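Local structure of PILD processed protein (Shewanella oneidensis, 4D40) at residues G4-A9 with P40-S45; Y12-A17 with L72-K77; G28-S33 with F53-K58. The protein is a type IV pilin, a subunit that probably assembles into the thin surface filaments with which the bacterium adheres. All blocks are in the same frame, centred on the assembly; numbering follows the deposited sequence.

Interaction 1 (G4-A9 with P40-S45); sequences GRRFDA and PYYSFS
Y41 receives R5 flat on its ring: the guanidinium and ring planes are only 6° apart, with centres separated by 3.8 Å, on the face opposite the one that P40 CB covers. R5 CD sits 3.2 Å from the Y41 ring centroid, so a methylene takes the middle of the face and CZ lies off-centre in a displaced cation-pi contact. The bend of the arginine at chi3 (-67°) lays its planar end along the ring, and a hydrogen bond from R5 NE to Q65 helps fix that orientation. As strand 42-48 begins, Y42 turns its ring toward the helix, where A9 CB stands over one face, 3.8 Å from Y42 CD2, while Y42 OH comes within 3.4 Å of R6 CA and is hydrogen-bonded to Q65. F44, two residues on, points to the helix as well, and its CZ lies 3.9 Å from A9 CB, so a single methyl serves both rings. The two segments share no hydrogen bond; they are held by ring faces, methyl and methylene groups and one stacked cation, so the polar groups R5 NE and Y42 OH both find their partner in Q65, beyond the two segments.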
loop_
_atom_site.group_PDB
_atom_site.type_symbol
_atom_site.label_atom_id
_atom_site.label_comp_id
_atom_site.label_asym_id
_atom_site.label_seq_id
_atom_site.Cartn_x
_atom_site.Cartn_y
_atom_site.Cartn_z
ATOM N N GLY A 4 3.744 3.773 -15.378
ATOM C CA GLY A 4 2.333 3.434 -15.314
ATOM C C GLY A 4 2.050 2.347 -14.294
ATOM O O GLY A 4 1.052 2.396 -13.569
ATOM N N ARG A 5 2.939 1.361 -14.226
ATOM C CA ARG A 5 2.763 0.253 -13.300
ATOM C C ARG A 5 2.978 0.684 -11.849
ATOM O O ARG A 5 2.357 0.134 -10.941
ATOM C CB ARG A 5 3.708 -0.890 -13.661
ATOM C CG ARG A 5 3.343 -1.572 -14.964
ATOM C CD ARG A 5 4.095 -2.866 -15.127
ATOM N NE ARG A 5 5.529 -2.652 -15.298
ATOM C CZ ARG A 5 6.176 -2.702 -16.460
ATOM N NH1 ARG A 5 5.531 -2.959 -17.591
ATOM N NH2 ARG A 5 7.486 -2.495 -16.490
ATOM N N ARG A 6 3.860 1.658 -11.637
ATOM C CA ARG A 6 4.036 2.253 -10.315
ATOM C C ARG A 6 2.732 2.915 -9.885
ATOM O O ARG A 6 2.289 2.768 -8.746
ATOM C CB ARG A 6 5.178 3.278 -10.319
ATOM C CG ARG A 6 5.535 3.820 -8.928
ATOM C CD ARG A 6 6.037 5.258 -8.993
ATOM N NE ARG A 6 7.130 5.417 -9.938
ATOM C CZ ARG A 6 7.484 6.567 -10.502
ATOM N NH1 ARG A 6 6.838 7.691 -10.218
ATOM N NH2 ARG A 6 8.496 6.596 -11.357
ATOM N N PHE A 7 2.108 3.636 -10.809
ATOM C CA PHE A 7 0.887 4.360 -10.483
ATOM C C PHE A 7 -0.273 3.382 -10.284
ATOM O O PHE A 7 -1.140 3.608 -9.433
ATOM C CB PHE A 7 0.563 5.388 -11.570
ATOM C CG PHE A 7 1.544 6.540 -11.644
ATOM C CD1 PHE A 7 2.137 7.058 -10.498
ATOM C CD2 PHE A 7 1.864 7.110 -12.863
ATOM C CE1 PHE A 7 3.030 8.110 -10.571
ATOM C CE2 PHE A 7 2.761 8.166 -12.943
ATOM C CZ PHE A 7 3.340 8.668 -11.796
ATOM N N ASP A 8 -0.281 2.295 -11.055
ATOM C CA ASP A 8 -1.245 1.212 -10.846
ATOM C C ASP A 8 -1.137 0.652 -9.432
ATOM O O ASP A 8 -2.142 0.408 -8.766
ATOM C CB ASP A 8 -1.029 0.074 -11.846
ATOM C CG ASP A 8 -1.504 0.414 -13.244
ATOM O OD1 ASP A 8 -2.280 1.382 -13.410
ATOM O OD2 ASP A 8 -1.099 -0.306 -14.178
ATOM N N ALA A 9 0.093 0.425 -8.987
ATOM C CA ALA A 9 0.333 -0.086 -7.643
ATOM C C ALA A 9 -0.152 0.905 -6.593
ATOM O O ALA A 9 -0.758 0.519 -5.591
ATOM C CB ALA A 9 1.814 -0.390 -7.452
ATOM N N PRO A 40 3.161 -9.560 -11.458
ATOM C CA PRO A 40 4.554 -9.841 -11.815
ATOM C C PRO A 40 5.512 -8.703 -11.453
ATOM O O PRO A 40 6.728 -8.914 -11.463
ATOM C CB PRO A 40 4.493 -10.030 -13.331
ATOM C CG PRO A 40 3.082 -10.425 -13.608
ATOM C CD PRO A 40 2.259 -9.673 -12.618
ATOM N N TYR A 41 4.962 -7.536 -11.122
ATOM C CA TYR A 41 5.754 -6.321 -10.944
ATOM C C TYR A 41 5.839 -5.829 -9.505
ATOM O O TYR A 41 6.820 -5.176 -9.138
ATOM C CB TYR A 41 5.178 -5.210 -11.815
ATOM C CG TYR A 41 5.150 -5.573 -13.276
ATOM C CD1 TYR A 41 6.305 -5.519 -14.034
ATOM C CD2 TYR A 41 3.973 -5.966 -13.892
ATOM C CE1 TYR A 41 6.297 -5.846 -15.371
ATOM C CE2 TYR A 41 3.953 -6.298 -15.237
ATOM C CZ TYR A 41 5.120 -6.233 -15.966
ATOM O OH TYR A 41 5.123 -6.550 -17.301
ATOM N N TYR A 42 4.829 -6.137 -8.698
ATOM C CA TYR A 42 4.820 -5.734 -7.297
ATOM C C TYR A 42 4.279 -6.824 -6.389
ATOM O O TYR A 42 3.355 -7.558 -6.752
ATOM C CB TYR A 42 3.980 -4.462 -7.080
ATOM C CG TYR A 42 4.636 -3.192 -7.572
ATOM C CD1 TYR A 42 5.480 -2.459 -6.749
ATOM C CD2 TYR A 42 4.402 -2.723 -8.851
ATOM C CE1 TYR A 42 6.091 -1.301 -7.199
ATOM C CE2 TYR A 42 5.004 -1.572 -9.315
ATOM C CZ TYR A 42 5.842 -0.861 -8.483
ATOM O OH TYR A 42 6.437 0.286 -8.944
ATOM N N SER A 43 4.862 -6.898 -5.199
ATOM C CA SER A 43 4.372 -7.748 -4.128
ATOM C C SER A 43 3.793 -6.847 -3.057
ATOM O O SER A 43 4.476 -5.949 -2.571
ATOM C CB SER A 43 5.498 -8.613 -3.565
ATOM O OG SER A 43 6.053 -9.418 -4.583
ATOM N N PHE A 44 2.531 -7.080 -2.706
ATOM C CA PHE A 44 1.830 -6.216 -1.754
ATOM C C PHE A 44 1.720 -6.861 -0.377
ATOM O O PHE A 44 1.517 -8.073 -0.265
ATOM C CB PHE A 44 0.434 -5.880 -2.274
ATOM C CG PHE A 44 0.436 -5.144 -3.580
ATOM C CD1 PHE A 44 0.509 -3.760 -3.615
ATOM C CD2 PHE A 44 0.366 -5.835 -4.778
ATOM C CE1 PHE A 44 0.507 -3.081 -4.822
ATOM C CE2 PHE A 44 0.360 -5.162 -5.980
ATOM C CZ PHE A 44 0.437 -3.781 -6.001
ATOM N N SER A 45 1.856 -6.048 0.668
ATOM C CA SER A 45 1.741 -6.539 2.031
ATOM C C SER A 45 0.964 -5.562 2.902
ATOM O O SER A 45 0.967 -4.360 2.654
ATOM C CB SER A 45 3.130 -6.784 2.638
ATOM O OG SER A 45 3.878 -5.576 2.732
#

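Interaction 2 (Y12-A17 with L72-K77); sequences YLVTSA and LSLDHK
L74 drives one methyl, CD2, into a hollow on the helix bounded by L13, V14 and A17. The floor is backbone: L74 CD2 rests 3.7 Å from L13 O, the carbonyl that accepts the helical bond from A17 N. A17 CB closes one wall at 3.9 Å from L74 CD2, and V14 CG2 forms another at 4.2 Å from the same methyl. In L74, CG lies anti to the backbone N (chi1 172°), and from there CD2 reaches the hollow. The reciprocal bump is L13, whose CD1 rises to within 4.1 Å of L72 CB; the two leucines cross at about a right angle, so they meet through a methyl and a methylene and do not run alongside each other. Beside the contact, S16 OG donates to Y12 O at 2.8 Å, on the opposite face of that carbonyl from S16 N. At the far end of the strand D75 OD1 accepts from K77 N in an Asx turn that starts the bend toward strand 80-81. Helix 12-17 and strand 72-75 run nearly parallel, 19° apart, as the helix lies along the antiparallel sheet of the pilin head; L13 spreads onto L57 and A59 of strand 55-61, while V14 and L74 also touch R80 of strand 80-81.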
loop_
_atom_site.group_PDB
_atom_site.type_symbol
_atom_site.label_atom_id
_atom_site.label_comp_id
_atom_site.label_asym_id
_atom_site.label_seq_id
_atom_site.Cartn_x
_atom_site.Cartn_y
_atom_site.Cartn_z
ATOM N N TYR A 12 -3.822 0.793 -6.182
ATOM C CA TYR A 12 -4.268 -0.403 -5.483
ATOM C C TYR A 12 -4.039 -0.262 -3.989
ATOM O O TYR A 12 -4.843 -0.744 -3.193
ATOM C CB TYR A 12 -3.546 -1.637 -6.016
ATOM C CG TYR A 12 -4.005 -2.935 -5.398
ATOM C CD1 TYR A 12 -5.323 -3.338 -5.493
ATOM C CD2 TYR A 12 -3.113 -3.769 -4.737
ATOM C CE1 TYR A 12 -5.750 -4.525 -4.939
ATOM C CE2 TYR A 12 -3.533 -4.962 -4.182
ATOM C CZ TYR A 12 -4.854 -5.335 -4.288
ATOM O OH TYR A 12 -5.282 -6.523 -3.743
ATOM N N LEU A 13 -2.940 0.385 -3.610
ATOM C CA LEU A 13 -2.689 0.681 -2.199
ATOM C C LEU A 13 -3.803 1.569 -1.668
ATOM O O LEU A 13 -4.248 1.396 -0.533
ATOM C CB LEU A 13 -1.334 1.356 -2.004
ATOM C CG LEU A 13 -0.113 0.478 -2.311
ATOM C CD1 LEU A 13 1.156 1.302 -2.263
ATOM C CD2 LEU A 13 -0.026 -0.662 -1.335
ATOM N N VAL A 14 -4.258 2.503 -2.498
ATOM C CA VAL A 14 -5.281 3.458 -2.073
ATOM C C VAL A 14 -6.622 2.761 -1.857
ATOM O O VAL A 14 -7.250 2.948 -0.817
ATOM C CB VAL A 14 -5.417 4.613 -3.091
ATOM C CG1 VAL A 14 -6.707 5.417 -2.877
ATOM C CG2 VAL A 14 -4.209 5.526 -2.981
ATOM N N THR A 15 -7.064 1.943 -2.808
ATOM C CA THR A 15 -8.356 1.282 -2.633
ATOM C C THR A 15 -8.253 0.282 -1.476
ATOM O O THR A 15 -9.232 0.031 -0.772
ATOM C CB THR A 15 -8.841 0.591 -3.922
ATOM O OG1 THR A 15 -7.831 -0.286 -4.418
ATOM C CG2 THR A 15 -9.171 1.628 -4.981
ATOM N N SER A 16 -7.057 -0.253 -1.252
ATOM C CA SER A 16 -6.840 -1.134 -0.108
ATOM C C SER A 16 -6.970 -0.376 1.209
ATOM O O SER A 16 -7.582 -0.875 2.154
ATOM C CB SER A 16 -5.474 -1.802 -0.196
ATOM O OG SER A 16 -5.435 -2.684 -1.314
ATOM N N ALA A 17 -6.409 0.827 1.262
ATOM C CA ALA A 17 -6.503 1.656 2.462
ATOM C C ALA A 17 -7.954 2.047 2.724
ATOM O O ALA A 17 -8.374 2.171 3.880
ATOM C CB ALA A 17 -5.637 2.912 2.323
ATOM N N LEU A 72 7.012 1.270 -2.336
ATOM C CA LEU A 72 6.011 2.284 -2.046
ATOM C C LEU A 72 5.270 1.890 -0.786
ATOM O O LEU A 72 4.961 0.721 -0.597
ATOM C CB LEU A 72 5.022 2.415 -3.197
ATOM C CG LEU A 72 5.620 2.478 -4.594
ATOM C CD1 LEU A 72 4.527 2.231 -5.618
ATOM C CD2 LEU A 72 6.302 3.807 -4.834
ATOM N N SER A 73 4.979 2.848 0.082
ATOM C CA SER A 73 4.154 2.529 1.235
ATOM C C SER A 73 3.144 3.621 1.523
ATOM O O SER A 73 3.309 4.772 1.118
ATOM C CB SER A 73 5.010 2.283 2.476
ATOM O OG SER A 73 5.609 3.474 2.932
ATOM N N LEU A 74 2.105 3.210 2.237
ATOM C CA LEU A 74 0.978 4.055 2.606
ATOM C C LEU A 74 0.498 3.603 3.981
ATOM O O LEU A 74 0.216 2.421 4.164
ATOM C CB LEU A 74 -0.134 3.934 1.565
ATOM C CG LEU A 74 -1.475 4.603 1.866
ATOM C CD1 LEU A 74 -1.264 6.066 2.153
ATOM C CD2 LEU A 74 -2.433 4.417 0.694
ATOM N N ASP A 75 0.412 4.519 4.947
ATOM C CA ASP A 75 -0.018 4.144 6.300
ATOM C C ASP A 75 -1.412 4.667 6.651
ATOM O O ASP A 75 -2.098 5.281 5.827
ATOM C CB ASP A 75 1.005 4.608 7.357
ATOM C CG ASP A 75 1.030 6.117 7.572
ATOM O OD1 ASP A 75 0.158 6.846 7.063
ATOM O OD2 ASP A 75 1.945 6.570 8.292
ATOM N N HIS A 76 -1.809 4.411 7.889
ATOM C CA HIS A 76 -3.145 4.745 8.378
ATOM C C HIS A 76 -3.404 6.244 8.476
ATOM O O HIS A 76 -4.549 6.667 8.679
ATOM C CB HIS A 76 -3.362 4.114 9.753
ATOM C CG HIS A 76 -2.318 4.491 10.759
ATOM N ND1 HIS A 76 -1.032 4.001 10.712
ATOM C CD2 HIS A 76 -2.365 5.314 11.834
ATOM C CE1 HIS A 76 -0.333 4.502 11.714
ATOM N NE2 HIS A 76 -1.117 5.302 12.409
ATOM N N LYS A 77 -2.347 7.040 8.363
ATOM C CA LYS A 77 -2.465 8.497 8.419
ATOM C C LYS A 77 -2.452 9.117 7.024
ATOM O O LYS A 77 -2.564 10.334 6.874
ATOM C CB LYS A 77 -1.333 9.089 9.256
ATOM C CG LYS A 77 -1.306 8.594 10.693
ATOM C CD LYS A 77 -0.096 9.121 11.450
ATOM C CE LYS A 77 1.207 8.542 10.917
ATOM N NZ LYS A 77 2.372 9.001 11.714
#

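Interaction 3 (G28-S33 with F53-K58); sequences GLYPAS and FGFSLK
The turn that ends helix 2-27 is fastened to the start of strand 55-61 by three aromatic residues, with Y30 packed against F55 and L29 against F53. F55 presents its edge to the face of Y30, with ring planes at 84° and centroids 4.8 Å apart; F55 CE2 comes within 3.5 Å of Y30 CE1. F55 reaches this position with CG lodged between its own backbone N and carbonyl carbon (chi1 70°), which puts the ring edge against Y30. The edge of Y30 abuts the backbone of F53 and G54, Y30 CE2 lying 3.4 Å from F53 O. In type IV pilins the connection from the N-terminal helix to the sheet is the alphabeta-loop, and here its first residues lie against the hairpin turn leading into the second strand. G28 leaves the helix with positive phi (85°), a backbone shape that calls for glycine, and its O approaches F53 CE1 at 3.6 Å. L29 CD2 sits over the face of F53, 3.7 Å from the ring centroid, in a CH-pi contact. Y30 OH is hydrogen-bonded to E21 of the helix. With an alanine here instead of the tyrosine, the edge of F55 would probably lose the face it packs on and E21 this hydroxyl partner. Beyond the two segments, F53 also touches Y24, and F55 reaches L20.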
loop_
_atom_site.group_PDB
_atom_site.type_symbol
_atom_site.label_atom_id
_atom_site.label_comp_id
_atom_site.label_asym_id
_atom_site.label_seq_id
_atom_site.Cartn_x
_atom_site.Cartn_y
_atom_site.Cartn_z
ATOM N N GLY A 28 -13.632 -0.246 15.078
ATOM C CA GLY A 28 -12.829 0.607 15.940
ATOM C C GLY A 28 -11.358 0.251 15.936
ATOM O O GLY A 28 -10.570 0.867 16.655
ATOM N N LEU A 29 -11.008 -0.736 15.113
ATOM C CA LEU A 29 -9.650 -1.262 15.002
ATOM C C LEU A 29 -9.399 -1.716 13.570
ATOM O O LEU A 29 -10.340 -2.010 12.841
ATOM C CB LEU A 29 -9.437 -2.442 15.949
ATOM C CG LEU A 29 -9.382 -2.184 17.452
ATOM C CD1 LEU A 29 -9.329 -3.510 18.185
ATOM C CD2 LEU A 29 -8.186 -1.314 17.815
ATOM N N TYR A 30 -8.137 -1.787 13.167
ATOM C CA TYR A 30 -7.806 -2.379 11.873
ATOM C C TYR A 30 -7.778 -3.897 12.006
ATOM O O TYR A 30 -7.595 -4.418 13.103
ATOM C CB TYR A 30 -6.471 -1.841 11.354
ATOM C CG TYR A 30 -6.541 -0.383 10.986
ATOM C CD1 TYR A 30 -7.301 0.042 9.900
ATOM C CD2 TYR A 30 -5.860 0.575 11.727
ATOM C CE1 TYR A 30 -7.374 1.380 9.558
ATOM C CE2 TYR A 30 -5.930 1.915 11.392
ATOM C CZ TYR A 30 -6.692 2.312 10.312
ATOM O OH TYR A 30 -6.757 3.647 9.983
ATOM N N PRO A 31 -7.971 -4.616 10.885
ATOM C CA PRO A 31 -8.026 -6.082 10.920
ATOM C C PRO A 31 -6.669 -6.751 11.076
ATOM O O PRO A 31 -5.641 -6.146 10.783
ATOM C CB PRO A 31 -8.632 -6.438 9.562
ATOM C CG PRO A 31 -8.246 -5.307 8.678
ATOM C CD PRO A 31 -8.302 -4.088 9.551
ATOM N N ALA A 32 -6.688 -8.006 11.509
ATOM C CA ALA A 32 -5.467 -8.776 11.697
ATOM C C ALA A 32 -4.762 -9.040 10.370
ATOM O O ALA A 32 -3.539 -9.188 10.333
ATOM C CB ALA A 32 -5.777 -10.086 12.390
ATOM N N SER A 33 -5.537 -9.113 9.289
ATOM C CA SER A 33 -4.993 -9.399 7.961
ATOM C C SER A 33 -5.848 -8.808 6.850
ATOM O O SER A 33 -6.991 -8.424 7.073
ATOM C CB SER A 33 -4.872 -10.912 7.748
ATOM O OG SER A 33 -6.144 -11.540 7.773
ATOM N N PHE A 53 -4.269 -0.065 15.936
ATOM C CA PHE A 53 -4.690 1.314 15.676
ATOM C C PHE A 53 -3.951 1.952 14.496
ATOM O O PHE A 53 -4.282 3.073 14.088
ATOM C CB PHE A 53 -4.500 2.172 16.929
ATOM C CG PHE A 53 -5.566 1.967 17.968
ATOM C CD1 PHE A 53 -6.877 2.331 17.713
ATOM C CD2 PHE A 53 -5.255 1.422 19.205
ATOM C CE1 PHE A 53 -7.863 2.147 18.674
ATOM C CE2 PHE A 53 -6.236 1.235 20.167
ATOM C CZ PHE A 53 -7.539 1.605 19.903
ATOM N N GLY A 54 -2.966 1.241 13.951
ATOM C CA GLY A 54 -2.239 1.693 12.776
ATOM C C GLY A 54 -1.979 0.564 11.798
ATOM O O GLY A 54 -2.261 -0.595 12.098
ATOM N N PHE A 55 -1.447 0.901 10.625
ATOM C CA PHE A 55 -0.995 -0.107 9.670
ATOM C C PHE A 55 -0.007 0.466 8.669
ATOM O O PHE A 55 0.129 1.680 8.529
ATOM C CB PHE A 55 -2.180 -0.717 8.902
ATOM C CG PHE A 55 -2.835 0.229 7.927
ATOM C CD1 PHE A 55 -2.282 0.469 6.681
ATOM C CD2 PHE A 55 -4.020 0.875 8.258
ATOM C CE1 PHE A 55 -2.882 1.330 5.789
ATOM C CE2 PHE A 55 -4.622 1.730 7.372
ATOM C CZ PHE A 55 -4.051 1.960 6.128
ATOM N N SER A 56 0.657 -0.436 7.956
ATOM C CA SER A 56 1.469 -0.077 6.807
ATOM C C SER A 56 1.122 -0.989 5.645
ATOM O O SER A 56 1.188 -2.214 5.771
ATOM C CB SER A 56 2.955 -0.194 7.124
ATOM O OG SER A 56 3.725 -0.015 5.945
ATOM N N LEU A 57 0.746 -0.378 4.526
ATOM C CA LEU A 57 0.578 -1.088 3.262
ATOM C C LEU A 57 1.821 -0.845 2.430
ATOM O O LEU A 57 2.272 0.298 2.324
ATOM C CB LEU A 57 -0.662 -0.598 2.508
ATOM C CG LEU A 57 -2.017 -1.092 2.999
ATOM C CD1 LEU A 57 -3.141 -0.233 2.413
ATOM C CD2 LEU A 57 -2.205 -2.554 2.624
ATOM N N LYS A 58 2.391 -1.899 1.843
ATOM C CA LYS A 58 3.562 -1.714 1.000
ATOM C C LYS A 58 3.409 -2.403 -0.336
ATOM O O LYS A 58 2.743 -3.433 -0.451
ATOM C CB LYS A 58 4.829 -2.238 1.675
ATOM C CG LYS A 58 5.169 -1.535 2.975
ATOM C CD LYS A 58 6.519 -1.987 3.496
ATOM C CE LYS A 58 7.054 -1.033 4.540
ATOM N NZ LYS A 58 6.233 -1.104 5.769
#

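How the interactions relate
Interactions 1 and 2 lie at successive levels of helix 2-27, their centres 12 Å apart, and are joined by packing: F44 CE1 lies 3.7 Å from Y12 CD2, and R6 and Y42 both touch L72. Interaction 3 holds the other end of the fold, about 20 Å from interaction 1 between centres and across the chain's centre from it, but only 10 Å from interaction 2. The sheet connects all three, since strand 55-61 lies between 42-48 and 72-75. Its backbone probably makes hydrogen bonds on both sides, K58 N to S45 O at 3.0 Å and L57 N to L74 O at 2.9 Å. Interactions 1 and 2 lay the helix on the sheet, and interaction 3 packs the loop that follows it onto the start of strand 55-61.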